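PDB 5MY5: ABC transporter periplasmic substrate-binding protein from Desulfovibrio alaskensis, which binds tungstate selectively and, as a periplasmic substrate-binding protein, probably delivers it to its ABC transporter for uptake. Local coordinates for residues G129-D134 against E166-Q171; V137-G142 against N181-K186; H148-S153 against K218-Q223. The protein carries 2 engineered substitutions. All coordinates share one frame; numbering follows the deposited sequence.

Contact 1. Residues G129-D134 against E166-Q171; sequences GKIAAD and EAWYVQ. Engineered in segment 129-134: Lys130 (natural residue Arg).
Trp168 brings the six-membered ring of its indole up to Ala132 and Ile131, joining the end of helix 124-133 to the turn that leads into strand 169-171. Its CB starts out toward the helix, and with CG set between the backbone N and the carbonyl carbon (chi1 52°) the ring system is directed at helix 124-133. At the pyrrole edge NE1 makes no direct bond to the helix; it donates weakly, over 3.3 Å, to a water. That water in turn donates to Ala132 O at 2.8 Å, a water bridge, weak on the indole side, beside an otherwise apolar contact. Farther out, CZ2 lies 3.6 Å from Ala132 CA, and CH2 comes within 3.8 Å of Ala132 CB, so alanine supplies backbone as well as methyl to the six-membered ring. At the remaining outer corner CZ3 meets Ile131 CG2 at 4.1 Å, the two side chains crossing at about a right angle. One face of the indole is covered near its rim by Glu166 CB, 3.2 Å above the plane, and by Tyr169 CB, so the two ends of the type I turn both lean on one face of the tryptophan it contains. Phe138 and Pro163 add further packing, and a bound sodium ion lies about 4 Å from the Trp168 side chain. This is helix-to-sheet packing within an alpha/beta lobe of the periplasmic binding protein fold: Trp168 joins helix 124-133 to the turn that enters strand 169-171, a parallel neighbour of strand 138-140.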
loop_
_atom_site.group_PDB
_atom_site.type_symbol
_atom_site.label_atom_id
_atom_site.label_comp_id
_atom_site.label_asym_id
_atom_site.label_seq_id
_atom_site.Cartn_x
_atom_site.Cartn_y
_atom_site.Cartn_z
ATOM N N GLY A 129 -20.566 -8.490 0.882
ATOM C CA GLY A 129 -22.027 -8.620 1.099
ATOM C C GLY A 129 -22.433 -9.964 1.596
ATOM O O GLY A 129 -23.369 -10.076 2.410
ATOM N N LYS A 130 -21.786 -11.005 1.158
ATOM C CA LYS A 130 -22.026 -12.334 1.566
ATOM C C LYS A 130 -21.607 -12.614 2.985
ATOM O O LYS A 130 -22.280 -13.307 3.730
ATOM C CB LYS A 130 -21.373 -13.319 0.581
ATOM C CG LYS A 130 -21.602 -14.782 0.911
ATOM C CD LYS A 130 -23.084 -15.052 0.905
ATOM C CE LYS A 130 -23.430 -16.482 0.594
ATOM N NZ LYS A 130 -22.860 -17.516 1.504
ATOM N N ILE A 131 -20.425 -12.087 3.390
ATOM C CA ILE A 131 -19.952 -12.199 4.789
ATOM C C ILE A 131 -20.981 -11.540 5.708
ATOM O O ILE A 131 -21.322 -12.109 6.764
ATOM C CB ILE A 131 -18.507 -11.552 4.866
ATOM C CG1 ILE A 131 -17.475 -12.484 4.282
ATOM C CG2 ILE A 131 -18.208 -11.081 6.290
ATOM C CD1 ILE A 131 -16.185 -11.750 3.835
ATOM N N ALA A 132 -21.410 -10.365 5.311
ATOM C CA ALA A 132 -22.429 -9.534 6.071
ATOM C C ALA A 132 -23.733 -10.366 6.140
ATOM O O ALA A 132 -24.297 -10.525 7.248
ATOM C CB ALA A 132 -22.684 -8.198 5.488
ATOM N N ALA A 133 -24.169 -10.968 5.036
ATOM C CA ALA A 133 -25.449 -11.678 4.987
ATOM C C ALA A 133 -25.413 -12.933 5.838
ATOM O O ALA A 133 -26.433 -13.230 6.508
ATOM C CB ALA A 133 -25.787 -12.040 3.529
ATOM N N ASP A 134 -24.279 -13.644 5.904
ATOM C CA ASP A 134 -24.089 -14.857 6.627
ATOM C C ASP A 134 -23.665 -14.558 8.083
ATOM O O ASP A 134 -23.446 -15.522 8.887
ATOM C CB ASP A 134 -23.081 -15.823 5.924
ATOM C CG ASP A 134 -23.680 -16.462 4.624
ATOM O OD1 ASP A 134 -24.807 -16.122 4.199
ATOM O OD2 ASP A 134 -23.041 -17.337 4.031
ATOM N N GLU A 166 -22.343 -4.300 14.010
ATOM C CA GLU A 166 -22.702 -5.685 14.003
ATOM C C GLU A 166 -21.755 -6.512 14.831
ATOM O O GLU A 166 -20.524 -6.248 14.847
ATOM C CB GLU A 166 -22.773 -6.314 12.552
ATOM C CG GLU A 166 -23.709 -5.578 11.567
ATOM C CD GLU A 166 -25.098 -5.144 12.083
ATOM O OE1 GLU A 166 -25.869 -6.027 12.349
ATOM O OE2 GLU A 166 -25.345 -3.887 12.229
ATOM N N ALA A 167 -22.276 -7.461 15.620
ATOM C CA ALA A 167 -21.417 -8.243 16.545
ATOM C C ALA A 167 -20.408 -9.123 15.865
ATOM O O ALA A 167 -19.327 -9.367 16.509
ATOM C CB ALA A 167 -22.265 -9.024 17.520
ATOM N N TRP A 168 -20.643 -9.464 14.596
ATOM C CA TRP A 168 -19.704 -10.307 13.825
ATOM C C TRP A 168 -18.486 -9.491 13.361
ATOM O O TRP A 168 -17.509 -10.099 12.932
ATOM C CB TRP A 168 -20.371 -11.048 12.649
ATOM C CG TRP A 168 -21.127 -10.196 11.764
ATOM C CD1 TRP A 168 -22.499 -9.971 11.812
ATOM C CD2 TRP A 168 -20.661 -9.375 10.670
ATOM N NE1 TRP A 168 -22.870 -9.070 10.913
ATOM C CE2 TRP A 168 -21.780 -8.684 10.158
ATOM C CE3 TRP A 168 -19.367 -9.085 10.088
ATOM C CZ2 TRP A 168 -21.703 -7.815 9.158
ATOM C CZ3 TRP A 168 -19.311 -8.229 9.000
ATOM C CH2 TRP A 168 -20.461 -7.595 8.517
ATOM N N TYR A 169 -18.561 -8.191 13.391
ATOM C CA TYR A 169 -17.563 -7.287 12.965
ATOM C C TYR A 169 -16.623 -6.868 14.074
ATOM O O TYR A 169 -17.110 -6.246 15.055
ATOM C CB TYR A 169 -18.194 -6.033 12.381
ATOM C CG TYR A 169 -17.260 -5.024 11.671
ATOM C CD1 TYR A 169 -16.696 -5.307 10.409
ATOM C CD2 TYR A 169 -16.917 -3.848 12.241
ATOM C CE1 TYR A 169 -15.903 -4.375 9.777
ATOM C CE2 TYR A 169 -16.124 -2.927 11.630
ATOM C CZ TYR A 169 -15.572 -3.189 10.351
ATOM O OH TYR A 169 -14.843 -2.254 9.721
ATOM N N VAL A 170 -15.405 -7.363 14.044
ATOM C CA VAL A 170 -14.405 -7.247 15.154
ATOM C C VAL A 170 -13.442 -6.140 14.781
ATOM O O VAL A 170 -12.918 -6.072 13.671
ATOM C CB VAL A 170 -13.681 -8.600 15.295
ATOM C CG1 VAL A 170 -12.566 -8.450 16.330
ATOM C CG2 VAL A 170 -14.599 -9.741 15.627
ATOM N N GLN A 171 -13.183 -5.221 15.695
ATOM C CA GLN A 171 -12.213 -4.130 15.523
ATOM C C GLN A 171 -11.077 -4.338 16.557
ATOM O O GLN A 171 -11.299 -4.283 17.756
ATOM C CB GLN A 171 -12.868 -2.780 15.738
ATOM C CG GLN A 171 -13.943 -2.502 14.697
ATOM C CD GLN A 171 -14.643 -1.173 14.837
ATOM O OE1 GLN A 171 -15.352 -1.030 15.794
ATOM N NE2 GLN A 171 -14.423 -0.225 13.952
HETATM O O HOH W 1 -25.255 -8.390 8.812
#

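Contact 2. Residues V137-G142 against N181-K186; sequences VFVSRG and NVAAEK
Val139 and Val137, alternate residues on one face of an extended segment, press against Val182, Ala183 and Lys186 on the last turns of helix 176-186. The contact is carried by apolar packing, with no hydrogen bond from one segment to the other. Val139 divides its two methyls between successive helix residues. CG2 sits over the small Ala183, 3.7 Å from both its CA and its CB, and the backbones can therefore approach to 5.9 Å between the CA atoms of Val139 and Ala183. CG1, anti to the backbone N (chi1 -171°), reaches Val182 CG1 at 4.1 Å. Val137, nearer the surface, makes a single contact: its CG1 lies 4.1 Å from Lys186 CB, and the two side chains cross at about a right angle. The lysine uses the root of its chain here, while the rest leads away from the strand.

The polar bonds join each segment to itself or to other parts of the chain. In the helix, Glu185 N binds Asn181 O and Lys186 N binds Val182 O. Past the strand, Gly142 N donates to Ser140 OG over 3.2 Å with an N-H...O angle of 145°, an ST turn. The same OG is hydrogen-bonded to Glu151 OE1, so the turn is pinned to helix 146-155.

Strand 138-140 runs parallel to strands 169-171 and 189-193, which flank it. The chain passes from 169-171 through helix 176-186 to 189-193, a beta-alpha-beta crossover spanning the middle strand, and Val139 meets the crossing helix. Phe138 points away from that helix and packs on Glu151 and, edge-to-face, on Trp155 of helix 146-155.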
loop_
_atom_site.group_PDB
_atom_site.type_symbol
_atom_site.label_atom_id
_atom_site.label_comp_id
_atom_site.label_asym_id
_atom_site.label_seq_id
_atom_site.Cartn_x
_atom_site.Cartn_y
_atom_site.Cartn_z
ATOM N N VAL A 137 -17.663 -13.830 10.773
ATOM C CA VAL A 137 -16.698 -13.006 11.498
ATOM C C VAL A 137 -15.814 -12.302 10.521
ATOM O O VAL A 137 -15.280 -12.928 9.599
ATOM C CB VAL A 137 -15.827 -13.778 12.467
ATOM C CG1 VAL A 137 -14.714 -12.891 13.046
ATOM C CG2 VAL A 137 -16.672 -14.326 13.625
ATOM N N PHE A 138 -15.684 -11.014 10.695
ATOM C CA PHE A 138 -14.827 -10.152 9.819
ATOM C C PHE A 138 -14.014 -9.270 10.785
ATOM O O PHE A 138 -14.585 -8.557 11.642
ATOM C CB PHE A 138 -15.593 -9.267 8.875
ATOM C CG PHE A 138 -14.689 -8.499 7.944
ATOM C CD1 PHE A 138 -14.096 -7.306 8.384
ATOM C CD2 PHE A 138 -14.296 -8.992 6.676
ATOM C CE1 PHE A 138 -13.213 -6.605 7.592
ATOM C CE2 PHE A 138 -13.409 -8.295 5.891
ATOM C CZ PHE A 138 -12.866 -7.142 6.321
ATOM N N VAL A 139 -12.701 -9.255 10.618
ATOM C CA VAL A 139 -11.819 -8.569 11.521
ATOM C C VAL A 139 -11.185 -7.343 10.869
ATOM O O VAL A 139 -10.487 -7.413 9.874
ATOM C CB VAL A 139 -10.708 -9.503 12.042
ATOM C CG1 VAL A 139 -9.976 -8.837 13.119
ATOM C CG2 VAL A 139 -11.246 -10.843 12.533
ATOM N N SER A 140 -11.515 -6.177 11.425
ATOM C CA SER A 140 -10.977 -4.861 11.061
ATOM C C SER A 140 -9.754 -4.496 11.942
ATOM O O SER A 140 -9.822 -4.755 13.182
ATOM C CB SER A 140 -12.088 -3.755 11.282
ATOM O OG SER A 140 -11.677 -2.472 11.015
ATOM N N ARG A 141 -8.823 -3.783 11.364
ATOM C CA ARG A 141 -7.723 -3.144 12.115
ATOM C C ARG A 141 -8.282 -2.188 13.213
ATOM O O ARG A 141 -7.700 -2.131 14.303
ATOM C CB ARG A 141 -6.821 -2.382 11.200
ATOM C CG ARG A 141 -6.012 -3.212 10.191
ATOM C CD ARG A 141 -4.832 -3.856 10.858
ATOM N NE ARG A 141 -3.896 -2.809 11.295
ATOM C CZ ARG A 141 -2.982 -2.226 10.574
ATOM N NH1 ARG A 141 -2.676 -2.580 9.335
ATOM N NH2 ARG A 141 -2.258 -1.246 11.128
ATOM N N GLY A 142 -9.385 -1.459 12.932
ATOM C CA GLY A 142 -9.941 -0.457 13.892
ATOM C C GLY A 142 -8.933 0.531 14.472
ATOM O O GLY A 142 -9.109 0.933 15.594
ATOM N N ASN A 181 -3.825 -12.700 13.145
ATOM C CA ASN A 181 -3.906 -13.678 14.228
ATOM C C ASN A 181 -5.244 -13.749 14.936
ATOM O O ASN A 181 -5.740 -14.847 15.157
ATOM C CB ASN A 181 -2.703 -13.596 15.150
ATOM C CG ASN A 181 -1.445 -14.206 14.443
ATOM O OD1 ASN A 181 -1.437 -15.411 14.215
ATOM N ND2 ASN A 181 -0.584 -13.415 13.952
ATOM N N VAL A 182 -5.931 -12.602 15.102
ATOM C CA VAL A 182 -7.279 -12.683 15.607
ATOM C C VAL A 182 -8.258 -13.334 14.642
ATOM O O VAL A 182 -9.056 -14.211 15.038
ATOM C CB VAL A 182 -7.796 -11.296 15.998
ATOM C CG1 VAL A 182 -9.294 -11.377 16.326
ATOM C CG2 VAL A 182 -6.950 -10.718 17.132
ATOM N N ALA A 183 -8.148 -13.048 13.345
ATOM C CA ALA A 183 -8.986 -13.703 12.326
ATOM C C ALA A 183 -8.690 -15.201 12.357
ATOM O O ALA A 183 -9.648 -16.004 12.318
ATOM C CB ALA A 183 -8.756 -13.137 10.971
ATOM N N ALA A 184 -7.418 -15.608 12.540
ATOM C CA ALA A 184 -7.145 -17.046 12.624
ATOM C C ALA A 184 -7.772 -17.701 13.844
ATOM O O ALA A 184 -8.390 -18.749 13.694
ATOM C CB ALA A 184 -5.661 -17.320 12.585
ATOM N N GLU A 185 -7.681 -17.064 15.018
ATOM C CA GLU A 185 -8.214 -17.602 16.243
ATOM C C GLU A 185 -9.743 -17.720 16.142
ATOM O O GLU A 185 -10.341 -18.705 16.683
ATOM C CB GLU A 185 -7.736 -16.798 17.440
ATOM C CG GLU A 185 -8.094 -17.391 18.809
ATOM C CD GLU A 185 -9.472 -17.010 19.316
ATOM O OE1 GLU A 185 -9.932 -15.868 19.062
ATOM O OE2 GLU A 185 -10.088 -17.856 20.020
ATOM N N LYS A 186 -10.354 -16.764 15.464
ATOM C CA LYS A 186 -11.824 -16.654 15.420
ATOM C C LYS A 186 -12.401 -17.400 14.266
ATOM O O LYS A 186 -13.607 -17.532 14.174
ATOM C CB LYS A 186 -12.270 -15.206 15.451
ATOM C CG LYS A 186 -12.038 -14.573 16.796
ATOM C CD LYS A 186 -12.551 -13.171 16.728
ATOM C CE LYS A 186 -12.407 -12.404 18.020
ATOM N NZ LYS A 186 -13.294 -13.019 19.031
#

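Contact 3. Residues H148-S153 against K218-Q223; sequences HKMEKS and KILFNQ
Met150 reaches from helix 146-155 to the short 3-10 segment 218-220 and has more surface buried by the contact than Ile219 or Leu220, its two partners. Its CG is anti to the backbone N (chi1 177°), and a bend at chi2 (53°) then swings the thioether toward the opposing backbone. The terminal CE lies only 3.0 Å from Ile219 O, a tight carbon-oxygen approach, while SD stays 4.0 Å from the same oxygen. CE also meets Leu220 at 3.8 Å from its CA and 4.2 Å from its CD2. Part of Ile219 is buried by the contact, although its side chain approaches loosely: Ile219 CG1 comes no nearer than 5.0 Å, to Met150 CE. On the helix, Ser153 OG donates back to Met150 O over 2.7 Å, in the carbonyl plane on a lone pair, which keeps the hydroxyl turned to its own helix.

Ile219 and Leu220 also touch Val124 on helix 124-133. Phe107 of strand 100-112 packs on Met150 and is backbone-bonded to Leu220, so helix 146-155 here rests on the 3-10 segment that leads into strand 221-228, alongside that strand's antiparallel partner 100-112.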
loop_
_atom_site.group_PDB
_atom_site.type_symbol
_atom_site.label_atom_id
_atom_site.label_comp_id
_atom_site.label_asym_id
_atom_site.label_seq_id
_atom_site.Cartn_x
_atom_site.Cartn_y
_atom_site.Cartn_z
ATOM N N HIS A 148 -6.660 0.336 7.533
ATOM C CA HIS A 148 -8.000 0.470 8.084
ATOM C C HIS A 148 -8.897 1.360 7.232
ATOM O O HIS A 148 -10.010 0.997 6.851
ATOM C CB HIS A 148 -7.938 1.087 9.481
ATOM C CG HIS A 148 -9.254 1.098 10.157
ATOM N ND1 HIS A 148 -9.526 2.018 11.157
ATOM C CD2 HIS A 148 -10.402 0.389 9.963
ATOM C CE1 HIS A 148 -10.749 1.814 11.600
ATOM N NE2 HIS A 148 -11.318 0.839 10.884
ATOM N N LYS A 149 -8.334 2.472 6.767
ATOM C CA LYS A 149 -9.027 3.346 5.872
ATOM C C LYS A 149 -9.445 2.668 4.530
ATOM O O LYS A 149 -10.572 2.863 4.047
ATOM C CB LYS A 149 -8.163 4.582 5.649
ATOM C CG LYS A 149 -8.226 5.545 6.831
ATOM C CD LYS A 149 -7.108 6.582 6.746
ATOM C CE LYS A 149 -7.063 7.414 8.011
ATOM N NZ LYS A 149 -5.858 8.284 7.946
ATOM N N MET A 150 -8.535 1.876 3.936
ATOM C CA MET A 150 -8.836 1.118 2.786
ATOM C C MET A 150 -9.970 0.122 3.021
ATOM O O MET A 150 -10.951 0.092 2.254
ATOM C CB MET A 150 -7.571 0.398 2.356
ATOM C CG MET A 150 -7.620 -0.545 1.190
ATOM S SD MET A 150 -8.332 0.200 -0.281
ATOM C CE MET A 150 -8.629 -1.338 -1.041
ATOM N N GLU A 151 -9.911 -0.579 4.159
ATOM C CA GLU A 151 -10.970 -1.541 4.494
ATOM C C GLU A 151 -12.310 -0.835 4.645
ATOM O O GLU A 151 -13.338 -1.288 4.087
ATOM C CB GLU A 151 -10.597 -2.343 5.721
ATOM C CG GLU A 151 -11.654 -3.329 6.258
ATOM C CD GLU A 151 -12.314 -2.904 7.545
ATOM O OE1 GLU A 151 -11.589 -2.312 8.387
ATOM O OE2 GLU A 151 -13.512 -3.211 7.694
ATOM N N LYS A 152 -12.304 0.306 5.350
ATOM C CA LYS A 152 -13.570 1.019 5.513
ATOM C C LYS A 152 -14.107 1.429 4.162
ATOM O O LYS A 152 -15.329 1.379 3.948
ATOM C CB LYS A 152 -13.398 2.272 6.327
ATOM C CG LYS A 152 -13.299 1.918 7.781
ATOM C CD LYS A 152 -13.330 3.109 8.762
ATOM C CE LYS A 152 -11.989 3.783 8.867
ATOM N NZ LYS A 152 -12.033 5.022 9.725
ATOM N N SER A 153 -13.243 1.848 3.250
ATOM C CA SER A 153 -13.657 2.300 1.934
ATOM C C SER A 153 -14.353 1.188 1.168
ATOM O O SER A 153 -15.200 1.484 0.338
ATOM C CB SER A 153 -12.495 2.891 1.098
ATOM O OG SER A 153 -11.663 1.921 0.453
ATOM N N LYS A 218 -9.841 -4.471 -9.000
ATOM C CA LYS A 218 -9.139 -3.169 -9.153
ATOM C C LYS A 218 -9.249 -2.288 -7.897
ATOM O O LYS A 218 -8.327 -1.523 -7.572
ATOM C CB LYS A 218 -9.718 -2.390 -10.360
ATOM C CG LYS A 218 -9.153 -0.986 -10.618
ATOM C CD LYS A 218 -10.051 -0.085 -11.488
ATOM C CE LYS A 218 -9.851 -0.245 -12.987
ATOM N NZ LYS A 218 -8.437 -0.127 -13.464
ATOM N N ILE A 219 -10.355 -2.367 -7.167
ATOM C CA ILE A 219 -10.531 -1.605 -5.952
ATOM C C ILE A 219 -9.505 -1.973 -4.887
ATOM O O ILE A 219 -9.300 -1.177 -3.944
ATOM C CB ILE A 219 -11.978 -1.759 -5.377
ATOM C CG1 ILE A 219 -12.298 -0.683 -4.342
ATOM C CG2 ILE A 219 -12.201 -3.124 -4.794
ATOM C CD1 ILE A 219 -13.776 -0.714 -3.935
ATOM N N LEU A 220 -8.901 -3.154 -4.976
ATOM C CA LEU A 220 -7.884 -3.572 -4.029
ATOM C C LEU A 220 -6.434 -3.068 -4.359
ATOM O O LEU A 220 -5.522 -3.342 -3.619
ATOM C CB LEU A 220 -7.849 -5.100 -3.913
ATOM C CG LEU A 220 -9.124 -5.723 -3.337
ATOM C CD1 LEU A 220 -9.071 -7.234 -3.527
ATOM C CD2 LEU A 220 -9.291 -5.368 -1.859
ATOM N N PHE A 221 -6.297 -2.385 -5.470
ATOM C CA PHE A 221 -4.971 -1.819 -5.825
ATOM C C PHE A 221 -4.530 -0.683 -4.932
ATOM O O PHE A 221 -5.355 0.124 -4.513
ATOM C CB PHE A 221 -4.954 -1.326 -7.255
ATOM C CG PHE A 221 -5.156 -2.402 -8.314
ATOM C CD1 PHE A 221 -5.261 -3.771 -7.992
ATOM C CD2 PHE A 221 -5.325 -1.996 -9.667
ATOM C CE1 PHE A 221 -5.460 -4.730 -8.989
ATOM C CE2 PHE A 221 -5.567 -2.944 -10.645
ATOM C CZ PHE A 221 -5.625 -4.311 -10.294
ATOM N N ASN A 222 -3.255 -0.663 -4.639
ATOM C CA ASN A 222 -2.630 0.382 -3.840
ATOM C C ASN A 222 -1.667 1.112 -4.755
ATOM O O ASN A 222 -0.461 0.748 -4.782
ATOM C CB ASN A 222 -1.986 -0.226 -2.625
ATOM C CG ASN A 222 -1.467 0.831 -1.599
ATOM O OD1 ASN A 222 -2.159 1.807 -1.335
ATOM N ND2 ASN A 222 -0.264 0.607 -1.036
ATOM N N GLN A 223 -2.153 2.126 -5.441
ATOM C CA GLN A 223 -1.415 2.836 -6.490
ATOM C C GLN A 223 -0.317 3.731 -5.812
ATOM O O GLN A 223 -0.616 4.610 -5.008
ATOM C CB GLN A 223 -2.278 3.711 -7.328
ATOM C CG GLN A 223 -1.536 4.379 -8.461
ATOM C CD GLN A 223 -0.986 3.400 -9.460
ATOM O OE1 GLN A 223 -1.731 2.564 -10.027
ATOM N NE2 GLN A 223 0.302 3.491 -9.746
#

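In the fold
From the N terminus, helix 124-133, strand 138-140 and helix 146-155 supply the first segments of contacts 1, 2 and 3 in turn; strand 169-171, helix 176-186 and the 3-10 segment leading into strand 221-228 answer in the same order. Each loop thus opens before the previous one has closed, and all three cross pairwise, none nesting. Contacts 1 and 2 share a sheet, where strands 138-140 and 169-171 are parallel neighbours joined by backbone bonds between Phe138, Ser140 and Val170. Glu151, on the helix of contact 3, binds Tyr169 OH beside contact 1. Contact 3 lies nearest the chain's centre and ties this part of the fold to the approach to strand 221-228.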